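Local coordinates for protein alpha-glucosidase (Bacteroides thetaiotaomicron, PDB 5XFM) that hydrolyses beta-L-arabinopyranosides and alpha-galactosides as a bifunctional, calcium-containing enzyme of glycoside hydrolase family 97, at residues M429-G434 / N447-E452; L415-L420 / R443-Y448; F359-S364 / V402-G407; C435-G440 / N482-M487. The protein carries 1 engineered substitution. All blocks are in the same frame, centred on the assembly; numbering follows the deposited sequence.

Contact 1. Residues M429-G434 / N447-E452. With CA (calcium ion), chain E.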
loop_
_atom_site.group_PDB
_atom_site.type_symbol
_atom_site.label_atom_id
_atom_site.label_comp_id
_atom_site.label_asym_id
_atom_site.label_seq_id
_atom_site.Cartn_x
_atom_site.Cartn_y
_atom_site.Cartn_z
ATOM N N MET A 429 -10.072 14.115 6.756
ATOM C CA MET A 429 -9.155 13.096 6.272
ATOM C C MET A 429 -9.820 11.724 6.355
ATOM O O MET A 429 -10.710 11.502 7.182
ATOM C CB MET A 429 -7.849 13.111 7.068
ATOM C CG MET A 429 -7.070 14.384 6.937
ATOM S SD MET A 429 -5.584 14.423 7.957
ATOM C CE MET A 429 -6.308 14.940 9.520
ATOM N N VAL A 430 -9.377 10.802 5.503
ATOM C CA VAL A 430 -9.970 9.470 5.448
ATOM C C VAL A 430 -8.952 8.331 5.497
ATOM O O VAL A 430 -8.038 8.276 4.685
ATOM C CB VAL A 430 -10.822 9.301 4.178
ATOM C CG1 VAL A 430 -11.290 7.865 4.040
ATOM C CG2 VAL A 430 -12.001 10.245 4.213
ATOM N N ILE A 431 -9.118 7.443 6.475
ATOM C CA ILE A 431 -8.413 6.163 6.508
ATOM C C ILE A 431 -9.362 5.058 6.066
ATOM O O ILE A 431 -10.517 5.041 6.492
ATOM C CB ILE A 431 -7.884 5.820 7.917
ATOM C CG1 ILE A 431 -6.861 6.845 8.396
ATOM C CG2 ILE A 431 -7.273 4.426 7.939
ATOM C CD1 ILE A 431 -6.433 6.630 9.828
ATOM N N PHE A 432 -8.899 4.147 5.212
ATOM C CA PHE A 432 -9.705 2.974 4.880
ATOM C C PHE A 432 -9.197 1.720 5.580
ATOM O O PHE A 432 -7.992 1.505 5.698
ATOM C CB PHE A 432 -9.739 2.720 3.378
ATOM C CG PHE A 432 -10.482 3.761 2.612
ATOM C CD1 PHE A 432 -11.748 4.158 3.007
ATOM C CD2 PHE A 432 -9.923 4.339 1.486
ATOM C CE1 PHE A 432 -12.434 5.115 2.299
ATOM C CE2 PHE A 432 -10.611 5.298 0.775
ATOM C CZ PHE A 432 -11.864 5.686 1.181
ATOM N N HIS A 433 -10.136 0.897 6.035
ATOM C CA HIS A 433 -9.832 -0.415 6.593
ATOM C C HIS A 433 -10.768 -1.455 5.988
ATOM O O HIS A 433 -11.795 -1.104 5.402
ATOM C CB HIS A 433 -9.958 -0.407 8.117
ATOM C CG HIS A 433 -8.679 -0.097 8.828
ATOM N ND1 HIS A 433 -8.090 -0.975 9.713
ATOM C CD2 HIS A 433 -7.877 0.991 8.789
ATOM C CE1 HIS A 433 -6.975 -0.443 10.180
ATOM N NE2 HIS A 433 -6.824 0.751 9.634
ATOM N N GLY A 434 -10.408 -2.729 6.127
ATOM C CA GLY A 434 -11.204 -3.825 5.595
ATOM C C GLY A 434 -11.416 -3.592 4.125
ATOM O O GLY A 434 -12.531 -3.715 3.617
ATOM N N ASN A 447 -7.163 14.298 0.364
ATOM C CA ASN A 447 -7.499 14.019 1.764
ATOM C C ASN A 447 -7.372 12.542 2.143
ATOM O O ASN A 447 -7.729 12.139 3.246
ATOM C CB ASN A 447 -8.913 14.521 2.082
ATOM C CG ASN A 447 -9.967 13.955 1.142
ATOM O OD1 ASN A 447 -9.744 13.823 -0.066
ATOM N ND2 ASN A 447 -11.127 13.639 1.690
ATOM N N TYR A 448 -6.833 11.742 1.231
ATOM C CA TYR A 448 -6.576 10.341 1.519
ATOM C C TYR A 448 -5.363 10.204 2.435
ATOM O O TYR A 448 -4.297 10.721 2.136
ATOM C CB TYR A 448 -6.364 9.554 0.223
ATOM C CG TYR A 448 -5.818 8.172 0.464
ATOM C CD1 TYR A 448 -6.625 7.163 0.978
ATOM C CD2 TYR A 448 -4.490 7.878 0.192
ATOM C CE1 TYR A 448 -6.127 5.898 1.214
ATOM C CE2 TYR A 448 -3.982 6.617 0.423
ATOM C CZ TYR A 448 -4.803 5.631 0.931
ATOM O OH TYR A 448 -4.288 4.378 1.160
ATOM N N VAL A 449 -5.529 9.533 3.573
ATOM C CA VAL A 449 -4.409 9.399 4.504
ATOM C C VAL A 449 -4.109 7.952 4.928
ATOM O O VAL A 449 -3.660 7.708 6.050
ATOM C CB VAL A 449 -4.624 10.261 5.761
ATOM C CG1 VAL A 449 -4.626 11.746 5.383
ATOM C CG2 VAL A 449 -5.909 9.870 6.482
ATOM N N GLY A 450 -4.345 6.997 4.032
ATOM C CA GLY A 450 -3.898 5.639 4.269
ATOM C C GLY A 450 -4.951 4.553 4.212
ATOM O O GLY A 450 -6.149 4.821 4.309
ATOM N N SER A 451 -4.479 3.316 4.081
ATOM C CA SER A 451 -5.335 2.145 3.922
ATOM C C SER A 451 -4.802 0.960 4.724
ATOM O O SER A 451 -3.606 0.881 5.022
ATOM C CB SER A 451 -5.428 1.740 2.446
ATOM O OG SER A 451 -6.164 2.678 1.687
ATOM N N GLU A 452 -5.680 0.021 5.054
ATOM C CA GLU A 452 -5.231 -1.191 5.733
ATOM C C GLU A 452 -4.673 -2.133 4.654
ATOM O O GLU A 452 -3.476 -2.111 4.374
ATOM C CB GLU A 452 -6.370 -1.831 6.537
ATOM C CG GLU A 452 -5.950 -2.965 7.488
ATOM C CD GLU A 452 -7.146 -3.587 8.195
ATOM O OE1 GLU A 452 -8.248 -3.581 7.602
ATOM O OE2 GLU A 452 -6.994 -4.079 9.337
HETATM CA CA CA E . -9.111 -5.239 9.498
HETATM O O HOH W 1 -9.782 -3.249 10.690
HETATM O O HOH W 2 -11.247 -5.021 8.518
HETATM O O HOH W 3 -10.224 -7.464 9.778
HETATM O O HOH W 4 -10.588 -6.278 11.698
#
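Val449 fills the apolar centre between Met429 and Ile431. Its CG2 lies 3.7 Å from Ile431 CG1 and also touches Met429 CB, while CG1 reaches the sulfur of Met429; both neighbours cross the valine at about a right angle. The Met429 chain bends at its last torsion (chi3 -83°), which leads the methyl away from the strand 448-451. The other side of the sheet carries Val430, Phe432, Tyr448 and Ser451: Phe432 CD2 approaches the edge of the Tyr448 ring at CE1, 4.1 Å away, and Val430 CG1 covers one face of the phenylalanine. Strands 429-432 and 448-451 run parallel as neighbours in the parallel sheet of the TIM-barrel-type catalytic domain and belong to one beta-alpha-beta unit with helix 441-444. Val449 N bonds Val430 O and Phe432 N bonds Gly450 O, and between these rungs a beta bulge shifts the register by one residue. Tyr448 OH and Ser451 OG share a 2.6 Å hydrogen bond. At the C-terminal ends, Glu452 CB sits 3.7 Å from the centroid of the His433 ring, over its face. Replacing the imidazole with an alanine would probably leave this glutamate chain without its flat support and water 1 without a partner in ND1. CG anti to the backbone N (chi1 -169°) and an extended chain carry the Glu452 carboxylate past the His433 ring to the calcium ion, chelated through OE2 at 2.4 Å and OE1 at 2.7 Å. Gly434 N also grips OE1 (2.8 Å, N-H...O 169°), and Glu174 and Glu458 join four waters around the metal.

Contact 2. Residues L415-L420 / R443-Y448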
loop_
_atom_site.group_PDB
_atom_site.type_symbol
_atom_site.label_atom_id
_atom_site.label_comp_id
_atom_site.label_asym_id
_atom_site.label_seq_id
_atom_site.Cartn_x
_atom_site.Cartn_y
_atom_site.Cartn_z
ATOM N N LEU A 415 -18.056 3.880 -4.424
ATOM C CA LEU A 415 -18.257 4.208 -3.017
ATOM C C LEU A 415 -17.010 4.852 -2.364
ATOM O O LEU A 415 -17.126 5.887 -1.690
ATOM C CB LEU A 415 -18.668 2.958 -2.250
ATOM C CG LEU A 415 -19.004 3.160 -0.775
ATOM C CD1 LEU A 415 -20.133 4.177 -0.608
ATOM C CD2 LEU A 415 -19.380 1.835 -0.167
ATOM N N TYR A 416 -15.836 4.244 -2.559
ATOM C CA TYR A 416 -14.568 4.798 -2.066
ATOM C C TYR A 416 -14.404 6.258 -2.451
ATOM O O TYR A 416 -14.122 7.130 -1.608
ATOM C CB TYR A 416 -13.355 4.028 -2.618
ATOM C CG TYR A 416 -13.030 2.702 -1.963
ATOM C CD1 TYR A 416 -12.497 2.641 -0.677
ATOM C CD2 TYR A 416 -13.202 1.509 -2.658
ATOM C CE1 TYR A 416 -12.186 1.425 -0.091
ATOM C CE2 TYR A 416 -12.892 0.295 -2.083
ATOM C CZ TYR A 416 -12.385 0.256 -0.803
ATOM O OH TYR A 416 -12.083 -0.965 -0.245
ATOM N N GLU A 417 -14.547 6.508 -3.751
ATOM C CA GLU A 417 -14.317 7.839 -4.284
ATOM C C GLU A 417 -15.325 8.858 -3.756
ATOM O O GLU A 417 -14.933 9.919 -3.280
ATOM C CB GLU A 417 -14.341 7.801 -5.812
ATOM C CG GLU A 417 -14.094 9.131 -6.473
ATOM C CD GLU A 417 -14.060 9.010 -7.987
ATOM O OE1 GLU A 417 -12.997 8.631 -8.530
ATOM O OE2 GLU A 417 -15.098 9.268 -8.630
ATOM N N ASP A 418 -16.615 8.531 -3.819
ATOM C CA ASP A 418 -17.647 9.445 -3.323
ATOM C C ASP A 418 -17.467 9.772 -1.827
ATOM O O ASP A 418 -17.680 10.920 -1.401
ATOM C CB ASP A 418 -19.045 8.869 -3.578
ATOM C CG ASP A 418 -19.354 8.718 -5.062
ATOM O OD1 ASP A 418 -18.596 9.267 -5.888
ATOM O OD2 ASP A 418 -20.367 8.078 -5.407
ATOM N N ILE A 419 -17.067 8.775 -1.043
ATOM C CA ILE A 419 -16.807 9.008 0.373
ATOM C C ILE A 419 -15.656 9.997 0.523
ATOM O O ILE A 419 -15.753 10.969 1.288
ATOM C CB ILE A 419 -16.468 7.706 1.129
ATOM C CG1 ILE A 419 -17.712 6.837 1.289
ATOM C CG2 ILE A 419 -15.886 8.015 2.494
ATOM C CD1 ILE A 419 -17.408 5.438 1.818
ATOM N N LEU A 420 -14.580 9.768 -0.224
ATOM C CA LEU A 420 -13.443 10.692 -0.194
ATOM C C LEU A 420 -13.810 12.130 -0.584
ATOM O O LEU A 420 -13.298 13.098 0.001
ATOM C CB LEU A 420 -12.322 10.186 -1.110
ATOM C CG LEU A 420 -11.374 9.180 -0.459
ATOM C CD1 LEU A 420 -10.553 8.416 -1.489
ATOM C CD2 LEU A 420 -10.459 9.952 0.478
ATOM N N ARG A 443 -1.991 10.694 -4.443
ATOM C CA ARG A 443 -1.951 11.753 -5.433
ATOM C C ARG A 443 -3.346 12.020 -5.972
ATOM O O ARG A 443 -3.734 13.172 -6.148
ATOM C CB ARG A 443 -1.002 11.402 -6.578
ATOM C CG ARG A 443 -0.798 12.547 -7.553
ATOM C CD ARG A 443 0.582 12.500 -8.171
ATOM N NE ARG A 443 0.782 13.599 -9.112
ATOM C CZ ARG A 443 1.190 14.813 -8.746
ATOM N NH1 ARG A 443 1.424 15.075 -7.462
ATOM N NH2 ARG A 443 1.358 15.766 -9.657
ATOM N N MET A 444 -4.095 10.958 -6.250
ATOM C CA MET A 444 -5.433 11.126 -6.795
ATOM C C MET A 444 -6.378 11.872 -5.841
ATOM O O MET A 444 -7.208 12.663 -6.295
ATOM C CB MET A 444 -6.016 9.771 -7.180
ATOM C CG MET A 444 -5.277 9.129 -8.336
ATOM S SD MET A 444 -5.453 7.346 -8.448
ATOM C CE MET A 444 -7.155 7.195 -8.983
ATOM N N TYR A 445 -6.232 11.640 -4.531
ATOM C CA TYR A 445 -7.124 12.231 -3.517
ATOM C C TYR A 445 -6.379 12.972 -2.397
ATOM O O TYR A 445 -5.768 12.342 -1.533
ATOM C CB TYR A 445 -7.999 11.143 -2.892
ATOM C CG TYR A 445 -8.721 10.280 -3.901
ATOM C CD1 TYR A 445 -9.897 10.713 -4.502
ATOM C CD2 TYR A 445 -8.214 9.036 -4.266
ATOM C CE1 TYR A 445 -10.556 9.924 -5.427
ATOM C CE2 TYR A 445 -8.860 8.249 -5.183
ATOM C CZ TYR A 445 -10.028 8.692 -5.763
ATOM O OH TYR A 445 -10.671 7.896 -6.685
ATOM N N PRO A 446 -6.476 14.312 -2.382
ATOM C CA PRO A 446 -5.764 15.191 -1.439
ATOM C C PRO A 446 -6.004 14.862 0.035
ATOM O O PRO A 446 -5.128 15.132 0.857
ATOM C CB PRO A 446 -6.324 16.582 -1.760
ATOM C CG PRO A 446 -6.810 16.486 -3.167
ATOM C CD PRO A 446 -7.290 15.073 -3.346
ATOM N N ASN A 447 -7.163 14.298 0.364
ATOM C CA ASN A 447 -7.499 14.019 1.764
ATOM C C ASN A 447 -7.372 12.542 2.143
ATOM O O ASN A 447 -7.729 12.139 3.246
ATOM C CB ASN A 447 -8.913 14.521 2.082
ATOM C CG ASN A 447 -9.967 13.955 1.142
ATOM O OD1 ASN A 447 -9.744 13.823 -0.066
ATOM N ND2 ASN A 447 -11.127 13.639 1.690
ATOM N N TYR A 448 -6.833 11.742 1.231
ATOM C CA TYR A 448 -6.576 10.341 1.519
ATOM C C TYR A 448 -5.363 10.204 2.435
ATOM O O TYR A 448 -4.297 10.721 2.136
ATOM C CB TYR A 448 -6.364 9.554 0.223
ATOM C CG TYR A 448 -5.818 8.172 0.464
ATOM C CD1 TYR A 448 -6.625 7.163 0.978
ATOM C CD2 TYR A 448 -4.490 7.878 0.192
ATOM C CE1 TYR A 448 -6.127 5.898 1.214
ATOM C CE2 TYR A 448 -3.982 6.617 0.423
ATOM C CZ TYR A 448 -4.803 5.631 0.931
ATOM O OH TYR A 448 -4.288 4.378 1.160
#
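Leu420 packs against Tyr445 and Tyr448, joining helix 410-425 to the turn that leads from helix 441-444 into strand 448-451 of the TIM-barrel-type domain. Tyr445 is the first residue to leave helical geometry and opens this type I beta turn, closed by the bond from Tyr448 N to Tyr445 O. The apolar part rests on the two methyls of Leu420. CD1 stands over one face of the Tyr445 ring, 3.7 Å from its centroid in a CH-pi contact and offset toward the rim near CG, whereas CD2 reaches Tyr448 CB at 4.1 Å. Two side-chain hydrogen bonds make up the polar part. At the far end of its ring, Tyr445 OH donates to the anti lone pair of Glu417 OE1, 3.1 Å away, with the carboxylate turned 52° from the ring; Ser216 holds the other oxygen, OE2. A leucine in place of Tyr445 would probably leave OE1 without this donor and Leu420 CD1 without the flat surface beneath it. Asn447 folds its amide back between its own N and carbonyl carbon (chi1 55°), which brings it to the helix backbone. Tyr286 bonds its OD1, and Leu428 O is a second acceptor for ND2. Asn447 ND2 meets Leu420 O at 2.8 Å, in the carbonyl plane and on a lone pair, with an N-H...O angle of 164°.

Contact 3. Residues F359-S364 / V402-G407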
loop_
_atom_site.group_PDB
_atom_site.type_symbol
_atom_site.label_atom_id
_atom_site.label_comp_id
_atom_site.label_asym_id
_atom_site.label_seq_id
_atom_site.Cartn_x
_atom_site.Cartn_y
_atom_site.Cartn_z
ATOM N N PHE A 359 -10.228 11.196 15.412
ATOM C CA PHE A 359 -10.677 10.426 14.259
ATOM C C PHE A 359 -11.793 9.523 14.744
ATOM O O PHE A 359 -11.680 8.926 15.819
ATOM C CB PHE A 359 -9.548 9.588 13.663
ATOM C CG PHE A 359 -8.689 10.318 12.681
ATOM C CD1 PHE A 359 -7.940 11.412 13.076
ATOM C CD2 PHE A 359 -8.574 9.868 11.371
ATOM C CE1 PHE A 359 -7.124 12.067 12.183
ATOM C CE2 PHE A 359 -7.753 10.520 10.469
ATOM C CZ PHE A 359 -7.029 11.620 10.874
ATOM N N LEU A 360 -12.873 9.427 13.980
ATOM C CA LEU A 360 -13.963 8.533 14.352
ATOM C C LEU A 360 -14.140 7.385 13.358
ATOM O O LEU A 360 -14.012 7.572 12.137
ATOM C CB LEU A 360 -15.272 9.311 14.496
ATOM C CG LEU A 360 -15.281 10.374 15.595
ATOM C CD1 LEU A 360 -16.663 10.994 15.735
ATOM C CD2 LEU A 360 -14.824 9.768 16.915
ATOM N N TRP A 361 -14.410 6.199 13.912
ATOM C CA TRP A 361 -14.647 4.966 13.161
ATOM C C TRP A 361 -16.053 4.912 12.575
ATOM O O TRP A 361 -17.040 5.198 13.261
ATOM C CB TRP A 361 -14.429 3.742 14.065
ATOM C CG TRP A 361 -14.418 2.406 13.353
ATOM C CD1 TRP A 361 -13.314 1.711 12.933
ATOM C CD2 TRP A 361 -15.552 1.587 13.014
ATOM N NE1 TRP A 361 -13.690 0.525 12.342
ATOM C CE2 TRP A 361 -15.056 0.426 12.379
ATOM C CE3 TRP A 361 -16.932 1.727 13.176
ATOM C CZ2 TRP A 361 -15.895 -0.586 11.914
ATOM C CZ3 TRP A 361 -17.760 0.726 12.708
ATOM C CH2 TRP A 361 -17.240 -0.415 12.084
ATOM N N TYR A 362 -16.137 4.564 11.297
ATOM C CA TYR A 362 -17.415 4.279 10.651
ATOM C C TYR A 362 -17.333 2.989 9.856
ATOM O O TYR A 362 -16.278 2.666 9.314
ATOM C CB TYR A 362 -17.831 5.432 9.726
ATOM C CG TYR A 362 -18.401 6.636 10.438
ATOM C CD1 TYR A 362 -17.570 7.564 11.052
ATOM C CD2 TYR A 362 -19.777 6.851 10.489
ATOM C CE1 TYR A 362 -18.092 8.667 11.707
ATOM C CE2 TYR A 362 -20.307 7.950 11.142
ATOM C CZ TYR A 362 -19.459 8.852 11.750
ATOM O OH TYR A 362 -19.979 9.945 12.399
ATOM N N SER A 363 -18.439 2.256 9.765
ATOM C CA SER A 363 -18.515 1.186 8.780
ATOM C C SER A 363 -18.971 1.785 7.459
ATOM O O SER A 363 -19.887 2.613 7.425
ATOM C CB SER A 363 -19.463 0.065 9.212
ATOM O OG SER A 363 -19.393 -1.032 8.301
ATOM N N SER A 364 -18.321 1.386 6.373
ATOM C CA SER A 364 -18.795 1.749 5.047
ATOM C C SER A 364 -20.095 1.020 4.789
ATOM O O SER A 364 -20.893 1.415 3.941
ATOM C CB SER A 364 -17.777 1.372 3.977
ATOM O OG SER A 364 -17.810 -0.023 3.750
ATOM N N VAL A 402 -12.887 4.385 7.916
ATOM C CA VAL A 402 -14.017 3.686 7.295
ATOM C C VAL A 402 -13.681 2.238 6.940
ATOM O O VAL A 402 -12.708 1.970 6.228
ATOM C CB VAL A 402 -14.486 4.405 6.019
ATOM C CG1 VAL A 402 -15.754 3.767 5.497
ATOM C CG2 VAL A 402 -14.705 5.899 6.289
ATOM N N ASP A 403 -14.515 1.308 7.410
ATOM C CA ASP A 403 -14.153 -0.107 7.428
ATOM C C ASP A 403 -15.109 -1.002 6.632
ATOM O O ASP A 403 -16.193 -0.575 6.241
ATOM C CB ASP A 403 -14.085 -0.596 8.876
ATOM C CG ASP A 403 -13.003 -1.638 9.090
ATOM O OD1 ASP A 403 -12.708 -2.391 8.135
ATOM O OD2 ASP A 403 -12.449 -1.696 10.213
ATOM N N PHE A 404 -14.670 -2.233 6.377
ATOM C CA PHE A 404 -15.517 -3.323 5.858
ATOM C C PHE A 404 -16.177 -3.076 4.497
ATOM O O PHE A 404 -17.390 -3.209 4.363
ATOM C CB PHE A 404 -16.617 -3.668 6.873
ATOM C CG PHE A 404 -16.102 -4.139 8.204
ATOM C CD1 PHE A 404 -15.168 -5.161 8.281
ATOM C CD2 PHE A 404 -16.557 -3.562 9.376
ATOM C CE1 PHE A 404 -14.699 -5.598 9.505
ATOM C CE2 PHE A 404 -16.082 -3.987 10.601
ATOM C CZ PHE A 404 -15.155 -5.007 10.664
ATOM N N PHE A 405 -15.387 -2.764 3.477
ATOM C CA PHE A 405 -15.945 -2.548 2.140
ATOM C C PHE A 405 -16.295 -3.857 1.424
ATOM O O PHE A 405 -15.925 -4.945 1.870
ATOM C CB PHE A 405 -14.982 -1.733 1.288
ATOM C CG PHE A 405 -14.926 -0.276 1.657
ATOM C CD1 PHE A 405 -14.102 0.160 2.690
ATOM C CD2 PHE A 405 -15.705 0.658 0.989
ATOM C CE1 PHE A 405 -14.038 1.509 3.035
ATOM C CE2 PHE A 405 -15.647 2.008 1.332
ATOM C CZ PHE A 405 -14.812 2.436 2.354
ATOM N N GLY A 406 -17.006 -3.731 0.305
ATOM C CA GLY A 406 -17.597 -4.861 -0.402
ATOM C C GLY A 406 -16.811 -5.534 -1.520
ATOM O O GLY A 406 -17.357 -6.342 -2.270
ATOM N N GLY A 407 -15.541 -5.188 -1.678
ATOM C CA GLY A 407 -14.724 -5.867 -2.668
ATOM C C GLY A 407 -14.199 -4.949 -3.754
ATOM O O GLY A 407 -14.079 -3.743 -3.549
#
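The Phe405 ring carries Ser364 CB over the centre of one face, 3.5 Å from its centroid, a CH-pi contact made where two neighbouring parallel strands of the TIM-barrel-type domain, 357-363 and 399-403, run out into loops. Trp361 is approached at its edge: Phe404 CE2 lies in the indole plane, 3.7 Å from Trp361 CZ2. The Phe404 ring in turn receives Ser363 OG, itself hydrogen-bonded to Ser365 OG, at its own edge, while Asp403 OD1 stands above one face, offset toward the rim. With CG anti to its backbone N (chi1 -170°), Trp361 swings its indole across to Asp403, whose OD2 accepts a weak bond from Trp361 NE1 at 3.3 Å. Asp403 OD1 takes Phe404 N at 2.6 Å, and the nearest atom of the side chain lies about 5 Å from the bound calcium ion. The parallel pairing, under way at Leu360 with Gly399 and Lys401, continues with Asp403 N donating to Tyr362 O. Val402 CG1 packs 3.5 Å from Ser364 CB. Asp403 O is gripped twice by one residue: Ser364 N lies in its carbonyl plane at 2.9 Å, and Ser364 OG donates from 32° out of that plane at 3.0 Å.

Contact 4. Residues C435-G440 / N482-M487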
loop_
_atom_site.group_PDB
_atom_site.type_symbol
_atom_site.label_atom_id
_atom_site.label_comp_id
_atom_site.label_asym_id
_atom_site.label_seq_id
_atom_site.Cartn_x
_atom_site.Cartn_y
_atom_site.Cartn_z
ATOM N N CYS A 435 -10.320 -3.277 3.444
ATOM C CA CYS A 435 -10.387 -2.568 2.173
ATOM C C CYS A 435 -9.434 -3.117 1.130
ATOM O O CYS A 435 -8.639 -4.028 1.394
ATOM C CB CYS A 435 -10.077 -1.083 2.393
ATOM S SG CYS A 435 -8.409 -0.782 3.071
ATOM N N THR A 436 -9.518 -2.543 -0.062
ATOM C CA THR A 436 -8.649 -2.941 -1.145
ATOM C C THR A 436 -7.358 -2.139 -1.128
ATOM O O THR A 436 -7.248 -1.131 -0.418
ATOM C CB THR A 436 -9.337 -2.763 -2.491
ATOM O OG1 THR A 436 -8.558 -3.378 -3.526
ATOM C CG2 THR A 436 -9.563 -1.279 -2.801
ATOM N N LEU A 437 -6.392 -2.595 -1.923
ATOM C CA LEU A 437 -5.113 -1.919 -2.069
ATOM C C LEU A 437 -5.325 -0.518 -2.629
ATOM O O LEU A 437 -6.145 -0.337 -3.526
ATOM C CB LEU A 437 -4.191 -2.718 -2.997
ATOM C CG LEU A 437 -2.781 -2.187 -3.247
ATOM C CD1 LEU A 437 -1.916 -2.550 -2.056
ATOM C CD2 LEU A 437 -2.169 -2.724 -4.546
ATOM N N PRO A 438 -4.603 0.484 -2.090
ATOM C CA PRO A 438 -4.648 1.834 -2.660
ATOM C C PRO A 438 -3.914 1.855 -3.995
ATOM O O PRO A 438 -2.876 1.208 -4.138
ATOM C CB PRO A 438 -3.929 2.686 -1.613
ATOM C CG PRO A 438 -2.979 1.730 -0.969
ATOM C CD PRO A 438 -3.710 0.418 -0.918
ATOM N N ARG A 439 -4.461 2.555 -4.977
ATOM C CA ARG A 439 -3.868 2.521 -6.304
ATOM C C ARG A 439 -3.470 3.924 -6.762
ATOM O O ARG A 439 -4.112 4.510 -7.637
ATOM C CB ARG A 439 -4.841 1.855 -7.275
ATOM C CG ARG A 439 -4.769 0.324 -7.233
ATOM C CD ARG A 439 -6.165 -0.268 -7.278
ATOM N NE ARG A 439 -6.217 -1.717 -7.477
ATOM C CZ ARG A 439 -6.603 -2.591 -6.551
ATOM N NH1 ARG A 439 -6.946 -2.175 -5.340
ATOM N NH2 ARG A 439 -6.640 -3.886 -6.833
ATOM N N GLY A 440 -2.412 4.461 -6.156
ATOM C CA GLY A 440 -1.980 5.813 -6.450
ATOM C C GLY A 440 -2.887 6.830 -5.776
ATOM O O GLY A 440 -2.964 7.984 -6.200
ATOM N N ASN A 482 3.758 -2.066 1.083
ATOM C CA ASN A 482 3.920 -0.673 1.474
ATOM C C ASN A 482 4.671 0.171 0.427
ATOM O O ASN A 482 4.574 1.404 0.426
ATOM C CB ASN A 482 4.608 -0.625 2.848
ATOM C CG ASN A 482 4.475 0.719 3.533
ATOM O OD1 ASN A 482 5.322 1.099 4.337
ATOM N ND2 ASN A 482 3.411 1.448 3.214
ATOM N N THR A 483 5.396 -0.486 -0.480
ATOM C CA THR A 483 6.164 0.229 -1.503
ATOM C C THR A 483 5.263 0.928 -2.527
ATOM O O THR A 483 5.667 1.915 -3.137
ATOM C CB THR A 483 7.157 -0.720 -2.255
ATOM O OG1 THR A 483 8.223 0.042 -2.820
ATOM C CG2 THR A 483 6.475 -1.506 -3.370
ATOM N N VAL A 484 4.057 0.417 -2.739
ATOM C CA VAL A 484 3.152 1.047 -3.696
ATOM C C VAL A 484 2.134 1.966 -3.031
ATOM O O VAL A 484 1.317 2.581 -3.718
ATOM C CB VAL A 484 2.374 0.000 -4.529
ATOM C CG1 VAL A 484 3.338 -0.911 -5.284
ATOM C CG2 VAL A 484 1.455 -0.807 -3.636
ATOM N N GLY A 485 2.163 2.062 -1.705
ATOM C CA GLY A 485 1.197 2.911 -1.032
ATOM C C GLY A 485 1.171 2.882 0.484
ATOM O O GLY A 485 1.705 1.963 1.117
ATOM N N SER A 486 0.519 3.892 1.061
ATOM C CA SER A 486 0.391 4.021 2.508
ATOM C C SER A 486 -0.227 2.785 3.128
ATOM O O SER A 486 -1.233 2.263 2.644
ATOM C CB SER A 486 -0.450 5.247 2.876
ATOM O OG SER A 486 0.199 6.450 2.535
ATOM N N MET A 487 0.381 2.336 4.217
ATOM C CA MET A 487 -0.073 1.153 4.936
ATOM C C MET A 487 -0.342 1.477 6.404
ATOM O O MET A 487 0.591 1.713 7.175
ATOM C CB MET A 487 0.969 0.044 4.818
ATOM C CG MET A 487 0.568 -1.280 5.420
ATOM S SD MET A 487 1.875 -2.490 5.162
ATOM C CE MET A 487 3.187 -1.806 6.175
HETATM O O HOH W 5 -1.104 4.361 -3.582
#
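Leu437 and Val484 meet through their methyl groups, CD1 of the leucine lying 4.1 Å from CG2 of the valine, with the side chains crossing at about a right angle. Leu437 CG is anti to its backbone N (chi1 -178°), which brings the end of the side chain close to Val484. Pro438 CB is directed toward the other loop, and ring atom CG lies 4.0 Å from Ser486 O and 4.3 Å from Gly485 CA. Gly485 suits this place because a CB there would clash, 2.9 Å from Pro438 CG. Water 5 joins the backbones, accepting from Gly440 N at 2.9 Å and donating to Val484 O at 3.0 Å. Each loop is braced from within. Arg439 NH1 bonds Thr436 OG1 at 2.7 Å and, more weakly, Leu437 O, while its NE forms a salt bridge with Glu211; Asn482 ND2 holds Gly485 O at 2.8 Å. Farther out, Ser486 OG bonds Glu442, and Leu208 of the strand 206-212 packs on Val484. Gly440, at the N-cap position of helix 441-444, ends a loop leaving strand 429-432, as beta-to-alpha loops do in TIM-barrel-type domains, and the loop 482-487 packs against it where the catalytic domain meets the N-terminal beta domain.

In the fold
From the N terminus, contact 3 comes first, closing the 37-residue excursion through helix 382-395 that returns strand 399-403 beside strand 357-363, before the others open. Helix 410-425 then starts contact 2, whose second segment lies beyond strand 429-432; contact 1 opens inside that loop and ends on the same stretch, sharing Asn447 and Tyr448. Contact 4 starts between the segments of contacts 1 and 2 and ends after both, so it crosses each, tying the loop after strand 429-432 to the loop 482-487. Strands 399-403 and 429-432 are sheet neighbours, with Ile431 O and His433 N probably hydrogen-bonded to Val402 N and O, joining contacts 1 and 3. Tyr416 links helix 410-425 to Phe405, Phe432 and Thr436.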